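Local coordinates for protein aspartate-semialdehyde dehydrogenase (Thermus thermophilus, PDB 2YV3) that probably catalyses the NADPH-dependent reductive dephosphorylation of aspartyl-4-phosphate to aspartate semialdehyde, a step toward lysine, methionine and threonine, at residues 1-13 against 55-69. Numbering follows the deposited sequence.
Sequences MRVAVVGATGAVG and LPEGPLPVDLVLASA
Val6, itself buried, packs through both methyls against Leu55, Ala69 and Val65, the tightly packed part of this contact. Its CG1, anti to the backbone N (chi1 -172°), lies 3.4 Å from Leu55 CD1, the two side chains crossing at about a right angle, and also reaches Ala69 CB, while CG2 lies 3.4 Å from Val65 CG2; a branched side chain suits a place with neighbours on two sides, and Trp81 of helix 70-83 adds to the cover. Strands 3-6 and 64-67, which carry Val6 and Val65, run side by side and parallel. Ala4 N gives a nearly straight bond to Leu64 O (2.6 Å), Ala4 O accepts from Leu66 N, and Ser68 N continues the ladder to Val6 O at 3.1 Å. These are neighbouring strands of the Rossmann-type NAD(P)-binding domain, and strand 3-6 leads into the glycine-rich turn before helix 11-22, where Thr9 to Val12 are predicted to bind NADP(+). Gly7 has a positive phi of 105°, at which a side chain would be jammed against Val6 O and would probably also come too near Ser68 O. At the other end the packing gives way to charge near solvent. Asp63 OD1 meets exposed Arg2 NE in a 3.0 Å salt bridge, the guanidinium and carboxylate planes 58° apart, and with its anti lone pair accepts a bond from Arg2 N at 3.2 Å. An alanine in place of Asp63 would probably leave Arg2 NE without its charged mate and Arg2 N without this acceptor, the guanidinium being freer to turn.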
loop_
_atom_site.group_PDB
_atom_site.type_symbol
_atom_site.label_atom_id
_atom_site.label_comp_id
_atom_site.label_asym_id
_atom_site.label_seq_id
_atom_site.Cartn_x
_atom_site.Cartn_y
_atom_site.Cartn_z
ATOM N N MET A 1 -40.924 6.496 -13.256
ATOM C CA MET A 1 -39.886 7.262 -12.502
ATOM C C MET A 1 -38.829 7.833 -13.462
ATOM O O MET A 1 -37.843 7.160 -13.811
ATOM C CB MET A 1 -39.220 6.350 -11.462
ATOM C CG MET A 1 -38.268 7.065 -10.493
ATOM S SD MET A 1 -39.044 8.487 -9.678
ATOM C CE MET A 1 -40.156 7.676 -8.463
ATOM N N ARG A 2 -39.047 9.074 -13.894
ATOM C CA ARG A 2 -38.116 9.724 -14.794
ATOM C C ARG A 2 -36.823 9.922 -14.023
ATOM O O ARG A 2 -36.823 10.426 -12.892
ATOM C CB ARG A 2 -38.676 11.060 -15.270
ATOM C CG ARG A 2 -40.136 10.973 -15.750
ATOM C CD ARG A 2 -41.094 11.063 -14.567
ATOM N NE ARG A 2 -41.005 12.374 -13.932
ATOM C CZ ARG A 2 -41.581 13.475 -14.412
ATOM N NH1 ARG A 2 -42.301 13.412 -15.530
ATOM N NH2 ARG A 2 -41.421 14.641 -13.790
ATOM N N VAL A 3 -35.720 9.507 -14.637
ATOM C CA VAL A 3 -34.423 9.611 -14.009
ATOM C C VAL A 3 -33.413 10.216 -14.960
ATOM O O VAL A 3 -33.375 9.870 -16.135
ATOM C CB VAL A 3 -33.936 8.230 -13.587
ATOM C CG1 VAL A 3 -34.968 7.583 -12.683
ATOM C CG2 VAL A 3 -33.716 7.360 -14.815
ATOM N N ALA A 4 -32.592 11.122 -14.440
ATOM C CA ALA A 4 -31.566 11.778 -15.239
ATOM C C ALA A 4 -30.185 11.322 -14.806
ATOM O O ALA A 4 -29.957 10.983 -13.643
ATOM C CB ALA A 4 -31.664 13.272 -15.086
ATOM N N VAL A 5 -29.252 11.319 -15.743
ATOM C CA VAL A 5 -27.906 10.933 -15.402
ATOM C C VAL A 5 -26.939 12.025 -15.801
ATOM O O VAL A 5 -26.344 11.996 -16.879
ATOM C CB VAL A 5 -27.505 9.644 -16.081
ATOM C CG1 VAL A 5 -26.195 9.131 -15.441
ATOM C CG2 VAL A 5 -28.651 8.621 -15.970
ATOM N N VAL A 6 -26.799 12.999 -14.912
ATOM C CA VAL A 6 -25.912 14.119 -15.139
ATOM C C VAL A 6 -24.501 13.542 -15.100
ATOM O O VAL A 6 -24.132 12.881 -14.130
ATOM C CB VAL A 6 -26.101 15.189 -14.023
ATOM C CG1 VAL A 6 -25.322 16.445 -14.353
ATOM C CG2 VAL A 6 -27.574 15.518 -13.867
ATOM N N GLY A 7 -23.736 13.763 -16.171
ATOM C CA GLY A 7 -22.372 13.263 -16.238
ATOM C C GLY A 7 -22.134 12.059 -17.142
ATOM O O GLY A 7 -20.991 11.688 -17.390
ATOM N N ALA A 8 -23.208 11.449 -17.632
ATOM C CA ALA A 8 -23.131 10.271 -18.507
ATOM C C ALA A 8 -21.758 9.685 -18.831
ATOM O O ALA A 8 -21.305 8.741 -18.198
ATOM C CB ALA A 8 -23.870 10.553 -19.816
ATOM N N THR A 9 -21.113 10.262 -19.834
ATOM C CA THR A 9 -19.811 9.830 -20.363
ATOM C C THR A 9 -18.592 9.587 -19.454
ATOM O O THR A 9 -17.504 9.248 -19.937
ATOM C CB THR A 9 -19.397 10.787 -21.478
ATOM O OG1 THR A 9 -18.969 12.028 -20.916
ATOM C CG2 THR A 9 -20.593 11.062 -22.385
ATOM N N GLY A 10 -18.766 9.740 -18.148
ATOM C CA GLY A 10 -17.662 9.526 -17.225
ATOM C C GLY A 10 -17.548 8.088 -16.743
ATOM O O GLY A 10 -18.361 7.232 -17.102
ATOM N N ALA A 11 -16.536 7.823 -15.921
ATOM C CA ALA A 11 -16.324 6.484 -15.390
ATOM C C ALA A 11 -17.516 6.064 -14.529
ATOM O O ALA A 11 -18.094 5.010 -14.719
ATOM C CB ALA A 11 -15.054 6.456 -14.579
ATOM N N VAL A 12 -17.883 6.902 -13.580
ATOM C CA VAL A 12 -19.017 6.611 -12.731
ATOM C C VAL A 12 -20.289 6.614 -13.598
ATOM O O VAL A 12 -21.030 5.624 -13.639
ATOM C CB VAL A 12 -19.134 7.674 -11.596
ATOM C CG1 VAL A 12 -20.413 7.476 -10.802
ATOM C CG2 VAL A 12 -17.918 7.586 -10.684
ATOM N N GLY A 13 -20.532 7.730 -14.285
ATOM C CA GLY A 13 -21.706 7.845 -15.141
ATOM C C GLY A 13 -21.908 6.642 -16.045
ATOM O O GLY A 13 -23.028 6.149 -16.236
ATOM N N LEU A 55 -26.041 19.969 -20.583
ATOM C CA LEU A 55 -26.848 20.569 -19.534
ATOM C C LEU A 55 -27.330 21.975 -19.847
ATOM O O LEU A 55 -26.529 22.860 -20.154
ATOM C CB LEU A 55 -26.091 20.559 -18.206
ATOM C CG LEU A 55 -26.285 19.239 -17.462
ATOM C CD1 LEU A 55 -25.806 19.383 -16.023
ATOM C CD2 LEU A 55 -27.761 18.858 -17.496
ATOM N N PRO A 56 -28.661 22.186 -19.785
ATOM C CA PRO A 56 -29.379 23.444 -20.040
ATOM C C PRO A 56 -29.546 24.326 -18.811
ATOM O O PRO A 56 -30.148 23.903 -17.831
ATOM C CB PRO A 56 -30.727 22.962 -20.549
ATOM C CG PRO A 56 -30.970 21.755 -19.691
ATOM C CD PRO A 56 -29.613 21.057 -19.734
ATOM N N GLU A 57 -29.023 25.548 -18.867
ATOM C CA GLU A 57 -29.155 26.472 -17.738
ATOM C C GLU A 57 -30.648 26.694 -17.455
ATOM O O GLU A 57 -31.170 27.798 -17.680
ATOM C CB GLU A 57 -28.498 27.825 -18.068
ATOM C CG GLU A 57 -27.049 27.756 -18.554
ATOM C CD GLU A 57 -26.258 26.690 -17.836
ATOM O OE1 GLU A 57 -26.554 26.442 -16.651
ATOM O OE2 GLU A 57 -25.341 26.101 -18.446
ATOM N N GLY A 58 -31.319 25.642 -16.971
ATOM C CA GLY A 58 -32.750 25.700 -16.689
ATOM C C GLY A 58 -33.390 24.338 -16.400
ATOM O O GLY A 58 -33.737 23.590 -17.323
ATOM N N PRO A 59 -33.613 24.029 -15.110
ATOM C CA PRO A 59 -34.178 22.855 -14.419
ATOM C C PRO A 59 -35.345 22.057 -15.004
ATOM O O PRO A 59 -36.510 22.407 -14.777
ATOM C CB PRO A 59 -34.557 23.412 -13.053
ATOM C CG PRO A 59 -33.580 24.514 -12.864
ATOM C CD PRO A 59 -33.580 25.180 -14.189
ATOM N N LEU A 60 -35.043 20.970 -15.716
ATOM C CA LEU A 60 -36.105 20.127 -16.276
ATOM C C LEU A 60 -35.590 18.873 -16.988
ATOM O O LEU A 60 -34.496 18.874 -17.559
ATOM C CB LEU A 60 -36.973 20.937 -17.254
ATOM C CG LEU A 60 -38.464 20.584 -17.306
ATOM C CD1 LEU A 60 -39.137 21.199 -16.090
ATOM C CD2 LEU A 60 -39.115 21.095 -18.596
ATOM N N PRO A 61 -36.361 17.776 -16.951
ATOM C CA PRO A 61 -37.648 17.488 -16.305
ATOM C C PRO A 61 -37.555 16.085 -15.691
ATOM O O PRO A 61 -37.876 15.099 -16.363
ATOM C CB PRO A 61 -38.605 17.496 -17.478
ATOM C CG PRO A 61 -37.796 16.732 -18.528
ATOM C CD PRO A 61 -36.301 17.047 -18.230
ATOM N N VAL A 62 -37.151 15.967 -14.429
ATOM C CA VAL A 62 -37.002 14.621 -13.897
ATOM C C VAL A 62 -37.332 14.330 -12.428
ATOM O O VAL A 62 -37.285 15.208 -11.559
ATOM C CB VAL A 62 -35.567 14.121 -14.210
ATOM C CG1 VAL A 62 -34.639 14.423 -13.050
ATOM C CG2 VAL A 62 -35.592 12.660 -14.574
ATOM N N ASP A 63 -37.666 13.064 -12.187
ATOM C CA ASP A 63 -38.015 12.528 -10.871
ATOM C C ASP A 63 -36.783 12.304 -10.007
ATOM O O ASP A 63 -36.783 12.554 -8.802
ATOM C CB ASP A 63 -38.701 11.180 -11.051
ATOM C CG ASP A 63 -40.186 11.272 -10.960
ATOM O OD1 ASP A 63 -40.872 10.467 -11.626
ATOM O OD2 ASP A 63 -40.659 12.146 -10.208
ATOM N N LEU A 64 -35.733 11.811 -10.643
ATOM C CA LEU A 64 -34.515 11.515 -9.937
ATOM C C LEU A 64 -33.307 11.945 -10.748
ATOM O O LEU A 64 -33.242 11.733 -11.965
ATOM C CB LEU A 64 -34.455 10.015 -9.665
ATOM C CG LEU A 64 -33.256 9.490 -8.883
ATOM C CD1 LEU A 64 -33.416 9.771 -7.397
ATOM C CD2 LEU A 64 -33.150 7.992 -9.142
ATOM N N VAL A 65 -32.344 12.548 -10.065
ATOM C CA VAL A 65 -31.127 13.002 -10.717
ATOM C C VAL A 65 -29.900 12.358 -10.070
ATOM O O VAL A 65 -29.616 12.582 -8.893
ATOM C CB VAL A 65 -31.007 14.525 -10.627
ATOM C CG1 VAL A 65 -31.049 14.940 -9.196
ATOM C CG2 VAL A 65 -29.707 14.998 -11.274
ATOM N N LEU A 66 -29.174 11.549 -10.835
ATOM C CA LEU A 66 -27.984 10.905 -10.299
ATOM C C LEU A 66 -26.739 11.597 -10.840
ATOM O O LEU A 66 -26.214 11.227 -11.885
ATOM C CB LEU A 66 -27.980 9.419 -10.653
ATOM C CG LEU A 66 -28.928 8.559 -9.796
ATOM C CD1 LEU A 66 -30.030 7.953 -10.644
ATOM C CD2 LEU A 66 -28.135 7.448 -9.131
ATOM N N ALA A 67 -26.273 12.593 -10.094
ATOM C CA ALA A 67 -25.116 13.393 -10.461
ATOM C C ALA A 67 -23.726 12.796 -10.218
ATOM O O ALA A 67 -23.385 12.422 -9.092
ATOM C CB ALA A 67 -25.205 14.723 -9.757
ATOM N N SER A 68 -22.931 12.748 -11.287
ATOM C CA SER A 68 -21.549 12.247 -11.289
ATOM C C SER A 68 -20.757 13.114 -12.281
ATOM O O SER A 68 -19.980 12.601 -13.097
ATOM C CB SER A 68 -21.516 10.779 -11.747
ATOM O OG SER A 68 -20.202 10.351 -12.104
ATOM N N ALA A 69 -20.962 14.429 -12.205
ATOM C CA ALA A 69 -20.313 15.368 -13.122
ATOM C C ALA A 69 -19.573 16.529 -12.449
ATOM O O ALA A 69 -19.845 17.704 -12.746
ATOM C CB ALA A 69 -21.353 15.921 -14.083
#